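Local coordinates for protein 16S rRNA (guanine(1405)-N(7))-methyltransferase (Klebsiella pneumoniae, PDB 6PI9) that probably methylates N7 of guanine 1405 in 16S rRNA with S-adenosyl-L-methionine as methyl donor, conferring resistance to various aminoglycosides, at residues 183-187 / 211-215; 230-234 / 253-257; 168-173 / 196-200. All blocks are in the same frame, centred on the assembly; numbering follows the deposited sequence.

Interaction 1. Residues 183-187 / 211-215. With SAH (S-adenosyl-L-homocysteine), chain B.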
loop_
_atom_site.group_PDB
_atom_site.type_symbol
_atom_site.label_atom_id
_atom_site.label_comp_id
_atom_site.label_asym_id
_atom_site.label_seq_id
_atom_site.Cartn_x
_atom_site.Cartn_y
_atom_site.Cartn_z
ATOM N N MET A 183 -6.106 8.754 12.253
ATOM C CA MET A 183 -5.578 9.279 10.998
ATOM C C MET A 183 -5.245 8.102 10.077
ATOM O O MET A 183 -4.481 7.200 10.473
ATOM C CB MET A 183 -4.363 10.163 11.309
ATOM C CG MET A 183 -4.779 11.434 12.075
ATOM S SD MET A 183 -3.330 12.231 12.865
ATOM C CE MET A 183 -2.266 12.504 11.443
ATOM N N LYS A 184 -5.825 8.114 8.861
ATOM C CA LYS A 184 -5.605 7.073 7.851
ATOM C C LYS A 184 -5.843 5.694 8.431
ATOM O O LYS A 184 -5.088 4.728 8.189
ATOM C CB LYS A 184 -4.189 7.199 7.289
ATOM C CG LYS A 184 -4.055 8.525 6.512
ATOM C CD LYS A 184 -2.526 8.724 6.124
ATOM C CE LYS A 184 -2.330 10.038 5.301
ATOM N NZ LYS A 184 -0.819 10.279 5.176
ATOM N N LEU A 185 -6.874 5.607 9.225
ATOM C CA LEU A 185 -7.138 4.417 10.020
ATOM C C LEU A 185 -8.476 3.770 9.712
ATOM O O LEU A 185 -8.556 2.552 9.621
ATOM C CB LEU A 185 -7.113 4.806 11.512
ATOM C CG LEU A 185 -7.722 3.738 12.434
ATOM C CD1 LEU A 185 -6.888 2.455 12.378
ATOM C CD2 LEU A 185 -7.716 4.292 13.863
ATOM N N LEU A 186 -9.555 4.547 9.571
ATOM C CA LEU A 186 -10.865 3.895 9.517
ATOM C C LEU A 186 -11.012 2.941 8.328
ATOM O O LEU A 186 -11.660 1.893 8.510
ATOM C CB LEU A 186 -11.988 4.961 9.504
ATOM C CG LEU A 186 -12.119 5.747 10.824
ATOM C CD1 LEU A 186 -13.432 6.610 10.837
ATOM C CD2 LEU A 186 -12.069 4.832 12.056
ATOM N N PRO A 187 -10.488 3.216 7.116
ATOM C CA PRO A 187 -10.676 2.209 6.049
ATOM C C PRO A 187 -10.032 0.896 6.356
ATOM O O PRO A 187 -10.629 -0.140 6.060
ATOM C CB PRO A 187 -10.043 2.841 4.787
ATOM C CG PRO A 187 -10.178 4.340 5.041
ATOM C CD PRO A 187 -10.002 4.495 6.554
ATOM N N VAL A 211 -10.248 12.851 12.245
ATOM C CA VAL A 211 -10.394 11.613 11.464
ATOM C C VAL A 211 -9.923 11.917 10.060
ATOM O O VAL A 211 -10.353 12.921 9.481
ATOM C CB VAL A 211 -11.863 11.138 11.427
ATOM C CG1 VAL A 211 -12.035 9.888 10.499
ATOM C CG2 VAL A 211 -12.425 10.915 12.870
ATOM N N THR A 212 -8.981 11.135 9.531
ATOM C CA THR A 212 -8.477 11.474 8.210
ATOM C C THR A 212 -8.464 10.279 7.270
ATOM O O THR A 212 -8.417 9.114 7.679
ATOM C CB THR A 212 -7.069 12.060 8.230
ATOM O OG1 THR A 212 -6.136 10.987 8.405
ATOM C CG2 THR A 212 -6.949 13.087 9.344
ATOM N N PHE A 213 -8.425 10.603 5.967
ATOM C CA PHE A 213 -8.423 9.550 4.946
ATOM C C PHE A 213 -7.384 9.892 3.888
ATOM O O PHE A 213 -7.188 11.060 3.574
ATOM C CB PHE A 213 -9.798 9.462 4.227
ATOM C CG PHE A 213 -10.926 9.123 5.157
ATOM C CD1 PHE A 213 -11.282 7.790 5.361
ATOM C CD2 PHE A 213 -11.628 10.137 5.838
ATOM C CE1 PHE A 213 -12.345 7.465 6.246
ATOM C CE2 PHE A 213 -12.683 9.829 6.736
ATOM C CZ PHE A 213 -13.050 8.474 6.937
ATOM N N PRO A 214 -6.731 8.899 3.315
ATOM C CA PRO A 214 -5.820 9.197 2.209
ATOM C C PRO A 214 -6.617 9.495 0.947
ATOM O O PRO A 214 -7.628 8.850 0.661
ATOM C CB PRO A 214 -4.998 7.913 2.065
ATOM C CG PRO A 214 -5.973 6.803 2.584
ATOM C CD PRO A 214 -6.863 7.460 3.625
ATOM N N THR A 215 -6.201 10.501 0.223
ATOM C CA THR A 215 -6.761 10.746 -1.100
ATOM C C THR A 215 -5.691 10.234 -2.049
ATOM O O THR A 215 -4.670 10.894 -2.267
ATOM C CB THR A 215 -7.083 12.218 -1.336
ATOM O OG1 THR A 215 -5.870 12.908 -1.667
ATOM C CG2 THR A 215 -7.728 12.859 -0.097
HETATM N N SAH B . -2.116 7.204 12.065
HETATM C CA SAH B . -0.731 7.090 11.554
HETATM C CB SAH B . -0.521 5.752 10.866
HETATM C CG SAH B . -1.526 5.363 9.743
HETATM S SD SAH B . -0.947 3.857 8.832
HETATM C C SAH B . -0.413 8.233 10.572
HETATM O O SAH B . -1.382 8.762 9.987
HETATM O OXT SAH B . 0.757 8.589 10.328
HETATM C "C5'" SAH B . -2.098 2.631 9.589
HETATM C "C4'" SAH B . -1.631 2.122 10.985
HETATM O "O4'" SAH B . -2.683 1.339 11.591
HETATM C "C3'" SAH B . -0.334 1.265 11.052
HETATM O "O3'" SAH B . 0.619 1.859 11.956
HETATM C "C2'" SAH B . -0.781 -0.092 11.595
HETATM O "O2'" SAH B . 0.217 -0.609 12.478
HETATM C "C1'" SAH B . -2.033 0.326 12.380
HETATM N N9 SAH B . -3.034 -0.716 12.509
HETATM C C8 SAH B . -3.598 -1.453 11.499
HETATM N N7 SAH B . -4.582 -2.227 12.048
HETATM C C5 SAH B . -4.582 -2.013 13.402
HETATM C C6 SAH B . -5.299 -2.540 14.452
HETATM N N6 SAH B . -6.178 -3.508 14.297
HETATM N N1 SAH B . -5.091 -2.013 15.716
HETATM C C2 SAH B . -4.140 -1.076 15.943
HETATM N N3 SAH B . -3.400 -0.546 14.920
HETATM C C4 SAH B . -3.652 -1.039 13.674
HETATM O O HOH W 1 -9.281 7.394 9.707
#

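Interaction 2. Residues 230-234 / 253-257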
loop_
_atom_site.group_PDB
_atom_site.type_symbol
_atom_site.label_atom_id
_atom_site.label_comp_id
_atom_site.label_asym_id
_atom_site.label_seq_id
_atom_site.Cartn_x
_atom_site.Cartn_y
_atom_site.Cartn_z
ATOM N N ALA A 230 -15.519 10.246 1.845
ATOM C CA ALA A 230 -16.402 11.259 2.437
ATOM C C ALA A 230 -17.836 10.746 2.551
ATOM O O ALA A 230 -18.491 10.880 3.601
ATOM C CB ALA A 230 -16.348 12.542 1.584
ATOM N N ASP A 231 -18.356 10.160 1.471
ATOM C CA ASP A 231 -19.717 9.639 1.515
ATOM C C ASP A 231 -19.835 8.551 2.563
ATOM O O ASP A 231 -20.844 8.470 3.294
ATOM C CB ASP A 231 -20.139 9.049 0.170
ATOM C CG ASP A 231 -20.343 10.076 -0.931
ATOM O OD1 ASP A 231 -20.555 11.287 -0.696
ATOM O OD2 ASP A 231 -20.283 9.611 -2.087
ATOM N N TRP A 232 -18.834 7.669 2.626
ATOM C CA TRP A 232 -18.898 6.568 3.567
ATOM C C TRP A 232 -18.847 7.094 4.982
ATOM O O TRP A 232 -19.656 6.701 5.850
ATOM C CB TRP A 232 -17.720 5.608 3.319
ATOM C CG TRP A 232 -17.595 4.540 4.367
ATOM C CD1 TRP A 232 -18.288 3.331 4.407
ATOM C CD2 TRP A 232 -16.754 4.562 5.521
ATOM N NE1 TRP A 232 -17.920 2.638 5.527
ATOM C CE2 TRP A 232 -16.963 3.345 6.212
ATOM C CE3 TRP A 232 -15.806 5.473 6.019
ATOM C CZ2 TRP A 232 -16.319 3.045 7.376
ATOM C CZ3 TRP A 232 -15.115 5.146 7.193
ATOM C CH2 TRP A 232 -15.387 3.946 7.858
ATOM N N PHE A 233 -17.908 7.998 5.229
ATOM C CA PHE A 233 -17.804 8.564 6.565
ATOM C C PHE A 233 -19.109 9.246 6.973
ATOM O O PHE A 233 -19.601 9.062 8.102
ATOM C CB PHE A 233 -16.621 9.542 6.618
ATOM C CG PHE A 233 -16.348 10.082 8.012
ATOM C CD1 PHE A 233 -16.050 9.215 9.038
ATOM C CD2 PHE A 233 -16.382 11.447 8.264
ATOM C CE1 PHE A 233 -15.766 9.696 10.317
ATOM C CE2 PHE A 233 -16.097 11.939 9.570
ATOM C CZ PHE A 233 -15.782 11.034 10.570
ATOM N N GLU A 234 -19.703 10.028 6.081
ATOM C CA GLU A 234 -20.901 10.740 6.519
ATOM C C GLU A 234 -22.022 9.758 6.809
ATOM O O GLU A 234 -22.876 10.025 7.663
ATOM C CB GLU A 234 -21.326 11.766 5.479
ATOM C CG GLU A 234 -20.162 12.591 4.948
ATOM C CD GLU A 234 -19.771 13.842 5.737
ATOM O OE1 GLU A 234 -19.123 14.716 5.103
ATOM O OE2 GLU A 234 -20.080 13.955 6.947
ATOM N N LEU A 253 -7.493 13.811 3.477
ATOM C CA LEU A 253 -8.785 14.433 3.784
ATOM C C LEU A 253 -8.991 14.415 5.293
ATOM O O LEU A 253 -9.010 13.331 5.892
ATOM C CB LEU A 253 -9.914 13.655 3.108
ATOM C CG LEU A 253 -11.378 13.969 3.530
ATOM C CD1 LEU A 253 -11.786 15.404 3.190
ATOM C CD2 LEU A 253 -12.270 12.915 2.844
ATOM N N VAL A 254 -9.179 15.594 5.896
ATOM C CA VAL A 254 -9.171 15.749 7.357
ATOM C C VAL A 254 -10.552 16.228 7.805
ATOM O O VAL A 254 -11.075 17.176 7.250
ATOM C CB VAL A 254 -8.109 16.772 7.823
ATOM C CG1 VAL A 254 -8.108 16.868 9.404
ATOM C CG2 VAL A 254 -6.715 16.426 7.280
ATOM N N TYR A 255 -11.113 15.570 8.815
ATOM C CA TYR A 255 -12.369 15.942 9.464
ATOM C C TYR A 255 -12.103 16.299 10.922
ATOM O O TYR A 255 -11.464 15.527 11.640
ATOM C CB TYR A 255 -13.346 14.764 9.503
ATOM C CG TYR A 255 -13.997 14.476 8.172
ATOM C CD1 TYR A 255 -15.175 15.096 7.805
ATOM C CD2 TYR A 255 -13.429 13.560 7.291
ATOM C CE1 TYR A 255 -15.776 14.804 6.560
ATOM C CE2 TYR A 255 -14.024 13.288 6.063
ATOM C CZ TYR A 255 -15.163 13.893 5.717
ATOM O OH TYR A 255 -15.749 13.591 4.489
ATOM N N LEU A 256 -12.632 17.437 11.369
ATOM C CA LEU A 256 -12.622 17.786 12.787
ATOM C C LEU A 256 -14.018 17.491 13.324
ATOM O O LEU A 256 -15.003 18.050 12.830
ATOM C CB LEU A 256 -12.268 19.273 12.959
ATOM C CG LEU A 256 -10.978 19.754 12.267
ATOM C CD1 LEU A 256 -10.693 21.260 12.571
ATOM C CD2 LEU A 256 -9.786 18.873 12.658
ATOM N N VAL A 257 -14.103 16.645 14.328
ATOM C CA VAL A 257 -15.351 16.026 14.733
ATOM C C VAL A 257 -15.573 16.314 16.205
ATOM O O VAL A 257 -14.663 16.132 17.019
ATOM C CB VAL A 257 -15.303 14.513 14.482
ATOM C CG1 VAL A 257 -16.561 13.834 14.983
ATOM C CG2 VAL A 257 -15.041 14.260 12.997
#

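Interaction 3. Residues 168-173 / 196-200. With SAH (S-adenosyl-L-homocysteine), chain B.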
loop_
_atom_site.group_PDB
_atom_site.type_symbol
_atom_site.label_atom_id
_atom_site.label_comp_id
_atom_site.label_asym_id
_atom_site.label_seq_id
_atom_site.Cartn_x
_atom_site.Cartn_y
_atom_site.Cartn_z
ATOM N N LEU A 168 -6.918 -2.542 17.907
ATOM C CA LEU A 168 -8.208 -1.854 17.867
ATOM C C LEU A 168 -9.374 -2.734 17.400
ATOM O O LEU A 168 -10.532 -2.273 17.403
ATOM C CB LEU A 168 -8.079 -0.632 16.989
ATOM C CG LEU A 168 -7.170 0.453 17.617
ATOM C CD1 LEU A 168 -6.915 1.478 16.544
ATOM C CD2 LEU A 168 -7.819 1.165 18.825
ATOM N N LEU A 169 -9.136 -3.987 17.007
ATOM C CA LEU A 169 -10.230 -4.905 16.769
ATOM C C LEU A 169 -10.646 -5.616 18.037
ATOM O O LEU A 169 -11.765 -6.161 18.126
ATOM C CB LEU A 169 -9.826 -5.963 15.715
ATOM C CG LEU A 169 -10.273 -5.655 14.262
ATOM C CD1 LEU A 169 -11.720 -5.691 14.234
ATOM C CD2 LEU A 169 -9.947 -4.304 13.775
ATOM N N SER A 170 -9.767 -5.690 19.021
ATOM C CA SER A 170 -10.186 -6.364 20.222
ATOM C C SER A 170 -10.213 -5.447 21.427
ATOM O O SER A 170 -10.607 -5.895 22.515
ATOM C CB SER A 170 -9.312 -7.609 20.463
ATOM O OG SER A 170 -7.978 -7.344 20.132
ATOM N N GLU A 171 -9.887 -4.161 21.256
ATOM C CA GLU A 171 -9.912 -3.240 22.388
ATOM C C GLU A 171 -10.484 -1.907 21.920
ATOM O O GLU A 171 -10.076 -1.411 20.877
ATOM C CB GLU A 171 -8.486 -3.046 22.945
ATOM C CG GLU A 171 -8.401 -2.054 24.078
ATOM C CD GLU A 171 -6.964 -1.659 24.494
ATOM O OE1 GLU A 171 -5.949 -2.281 24.084
ATOM O OE2 GLU A 171 -6.869 -0.714 25.287
ATOM N N ILE A 172 -11.404 -1.336 22.677
ATOM C CA ILE A 172 -11.804 0.066 22.479
ATOM C C ILE A 172 -11.086 0.859 23.536
ATOM O O ILE A 172 -11.303 0.603 24.751
ATOM C CB ILE A 172 -13.332 0.210 22.553
ATOM C CG1 ILE A 172 -13.927 -0.231 21.206
ATOM C CG2 ILE A 172 -13.725 1.651 22.852
ATOM C CD1 ILE A 172 -15.419 -0.038 21.117
ATOM N N PRO A 173 -10.095 1.696 23.195
ATOM C CA PRO A 173 -9.272 2.359 24.219
ATOM C C PRO A 173 -10.130 3.060 25.242
ATOM O O PRO A 173 -11.057 3.810 24.884
ATOM C CB PRO A 173 -8.437 3.360 23.431
ATOM C CG PRO A 173 -8.308 2.679 22.021
ATOM C CD PRO A 173 -9.616 1.969 21.813
ATOM N N ARG A 196 -16.796 -1.765 12.613
ATOM C CA ARG A 196 -15.855 -1.497 13.693
ATOM C C ARG A 196 -15.521 -0.014 13.768
ATOM O O ARG A 196 -15.320 0.522 14.873
ATOM C CB ARG A 196 -14.578 -2.334 13.501
ATOM C CG ARG A 196 -13.582 -2.246 14.696
ATOM C CD ARG A 196 -14.254 -2.760 15.972
ATOM N NE ARG A 196 -13.360 -2.647 17.122
ATOM C CZ ARG A 196 -13.678 -3.008 18.356
ATOM N NH1 ARG A 196 -14.882 -3.497 18.639
ATOM N NH2 ARG A 196 -12.789 -2.869 19.328
ATOM N N ALA A 197 -15.491 0.673 12.623
ATOM C CA ALA A 197 -15.262 2.122 12.649
ATOM C C ALA A 197 -16.333 2.832 13.461
ATOM O O ALA A 197 -16.030 3.655 14.344
ATOM C CB ALA A 197 -15.233 2.662 11.213
ATOM N N ALA A 198 -17.604 2.544 13.170
ATOM C CA ALA A 198 -18.671 3.217 13.908
ATOM C C ALA A 198 -18.647 2.840 15.385
ATOM O O ALA A 198 -19.008 3.655 16.255
ATOM C CB ALA A 198 -20.029 2.860 13.270
ATOM N N GLU A 199 -18.260 1.602 15.701
ATOM C CA GLU A 199 -18.259 1.195 17.107
ATOM C C GLU A 199 -17.148 1.928 17.861
ATOM O O GLU A 199 -17.342 2.384 18.991
ATOM C CB GLU A 199 -18.076 -0.312 17.178
ATOM C CG GLU A 199 -18.111 -0.871 18.539
ATOM C CD GLU A 199 -18.107 -2.394 18.506
ATOM O OE1 GLU A 199 -18.421 -2.971 19.582
ATOM O OE2 GLU A 199 -17.787 -3.003 17.413
ATOM N N LEU A 200 -15.989 2.077 17.220
ATOM C CA LEU A 200 -14.882 2.808 17.813
ATOM C C LEU A 200 -15.225 4.283 18.006
ATOM O O LEU A 200 -15.023 4.835 19.090
ATOM C CB LEU A 200 -13.643 2.652 16.937
ATOM C CG LEU A 200 -12.377 3.409 17.346
ATOM C CD1 LEU A 200 -11.952 2.939 18.740
ATOM C CD2 LEU A 200 -11.218 3.114 16.315
HETATM N N SAH B . -2.116 7.204 12.065
HETATM C CA SAH B . -0.731 7.090 11.554
HETATM C CB SAH B . -0.521 5.752 10.866
HETATM C CG SAH B . -1.526 5.363 9.743
HETATM S SD SAH B . -0.947 3.857 8.832
HETATM C C SAH B . -0.413 8.233 10.572
HETATM O O SAH B . -1.382 8.762 9.987
HETATM O OXT SAH B . 0.757 8.589 10.328
HETATM C "C5'" SAH B . -2.098 2.631 9.589
HETATM C "C4'" SAH B . -1.631 2.122 10.985
HETATM O "O4'" SAH B . -2.683 1.339 11.591
HETATM C "C3'" SAH B . -0.334 1.265 11.052
HETATM O "O3'" SAH B . 0.619 1.859 11.956
HETATM C "C2'" SAH B . -0.781 -0.092 11.595
HETATM O "O2'" SAH B . 0.217 -0.609 12.478
HETATM C "C1'" SAH B . -2.033 0.326 12.380
HETATM N N9 SAH B . -3.034 -0.716 12.509
HETATM C C8 SAH B . -3.598 -1.453 11.499
HETATM N N7 SAH B . -4.582 -2.227 12.048
HETATM C C5 SAH B . -4.582 -2.013 13.402
HETATM C C6 SAH B . -5.299 -2.540 14.452
HETATM N N6 SAH B . -6.178 -3.508 14.297
HETATM N N1 SAH B . -5.091 -2.013 15.716
HETATM C C2 SAH B . -4.140 -1.076 15.943
HETATM N N3 SAH B . -3.400 -0.546 14.920
HETATM C C4 SAH B . -3.652 -1.039 13.674
#

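Interaction 1. Residues 183-187 / 211-215
In the Rossmann-like sheet, the chain at Met183 lies at the C-terminal edge beside the cofactor pocket, and the turn that follows, leading into helix 186-192, meets strand 208-214. Thr212 on that strand holds the turn at one nitrogen: Lys184 N gives a hydrogen bond to the backbone O of Thr212 at 3.0 Å and another to its OG1 at 2.9 Å. Both are bent (137° and 133°), as expected where one N-H is shared, and the donor stands above the carbonyl plane of Thr212. With chi1 at 78°, OG1 lies between the backbone N and carbonyl carbon of Thr212, facing the hydroxyl to the turn; it is also hydrogen-bonded to Glu252. A bridging water carries the grip onward, accepting from Leu186 N at 2.9 Å and donating to Thr212 O. This probably helps to hold Met183 O toward the ligand, where it accepts a hydrogen bond from the amino N of S-adenosylhomocysteine at 2.9 Å. Lys184 has positive phi and psi, unusual for a non-glycine residue; its aliphatic part runs past Pro214, and its amine forms a salt bridge with Glu95. At the helix start the contact becomes apolar: Leu186 CD1 rests on Val211 CG1 at 3.6 Å, and Pro187, which suits the first turn because its nitrogen gives up no helix hydrogen bond there, sets CG at the edge of the Phe213 ring, 3.6 Å from CD1.

Interaction 2. Residues 230-234 / 253-257
Phe233 lays one side of its ring across the face of Tyr255, with CD2 of Phe233 above the centre of the tyrosine ring, 3.5 Å from its plane. The two planes are inclined at 49° and the centroids lie 4.6 Å apart, an oblique aromatic pair. Phe233 reaches the strand because its CG is anti to the backbone N (chi1 -174°), sending the ring out from the helix; farther along, its CZ meets CG2 of Val257 at 4.1 Å, the methyl lying near the plane of the phenylalanine ring. Tyr255 extends the opposite way, its hydroxyl end arriving at Ala230, whose small methyl lets the hydroxyl come close, a tight contact of 3.1 Å between Tyr255 OH and Ala230 CB. This hydroxyl is buried with no polar partner in the model. Leu253 completes the apolar surface, its CD2 lying 4.3 Å from Ala230 CB. Alternation along the strand turns Leu253, Tyr255 and Val257 toward the helix. Segment 230-234 runs nearly parallel to segment 253-257, their axes 22° apart, and helix 225-236 thus covers this part of the sheet, while Phe213 of adjacent strand 208-214 meets Phe233 edge-to-face and helix 100-111 packs against Val254 and Leu256.

Interaction 3. Residues 168-173 / 196-200
Leu168 O is gripped by two nitrogens of one guanidinium: Arg196 NE donates to Leu168 O at 2.9 Å and Arg196 NH2 donates to the same oxygen at 3.0 Å. This is a side-on grip, with the oxygen close to the guanidinium plane; NE lies in the plane of the carbonyl group, whereas NH2 stands above it. Arginine suits the place because its flat head offers two N-H groups along one edge for a single carbonyl oxygen, faces for packing, and NH1 for Glu199. A bend at chi2 (61°) turns the side chain toward the next turn of its helix, where NH1 of Arg196 pairs with Glu199 OE2 at 3.2 Å, a salt bridge with a weak hydrogen bond. Leu169 O lies over one face of the guanidinium and CD1 of Ile172 over the opposite face, while CG1 of Ile172 comes 3.4 Å from NH2 of Arg196. Ile172 CD1 also meets Glu199 CG at 3.8 Å, the two side chains crossing at about a right angle. Beyond the guanidinium, Leu200 CD1 packs on Pro173 CD at 4.0 Å. On its other side the loop faces the ligand: Leu168 N donates to the adenine N1 of S-adenosylhomocysteine at 2.9 Å in a nearly straight bond. A backbone N-H reading adenine N1 is characteristic of the adenine pocket in Rossmann-fold methyltransferases.

In the fold
From the N terminus, the chain first reaches the adenine-binding loop 168-173, then strand 179-183 and the turn of 183-187. Interaction 3 closes when helix 196-203 returns to that loop, and interaction 1 closes when strand 208-214 comes up beside the turn. Their segments alternate, so these two contacts cross, and both touch the ligand: one at its adenine, the other at its amino group. Interaction 2 follows in series, closing a loop through strand 241-248. It joins interaction 1 through strand pairing between 208-214 and 252-259, while Trp232 against Ala197 links the helices of interactions 2 and 3.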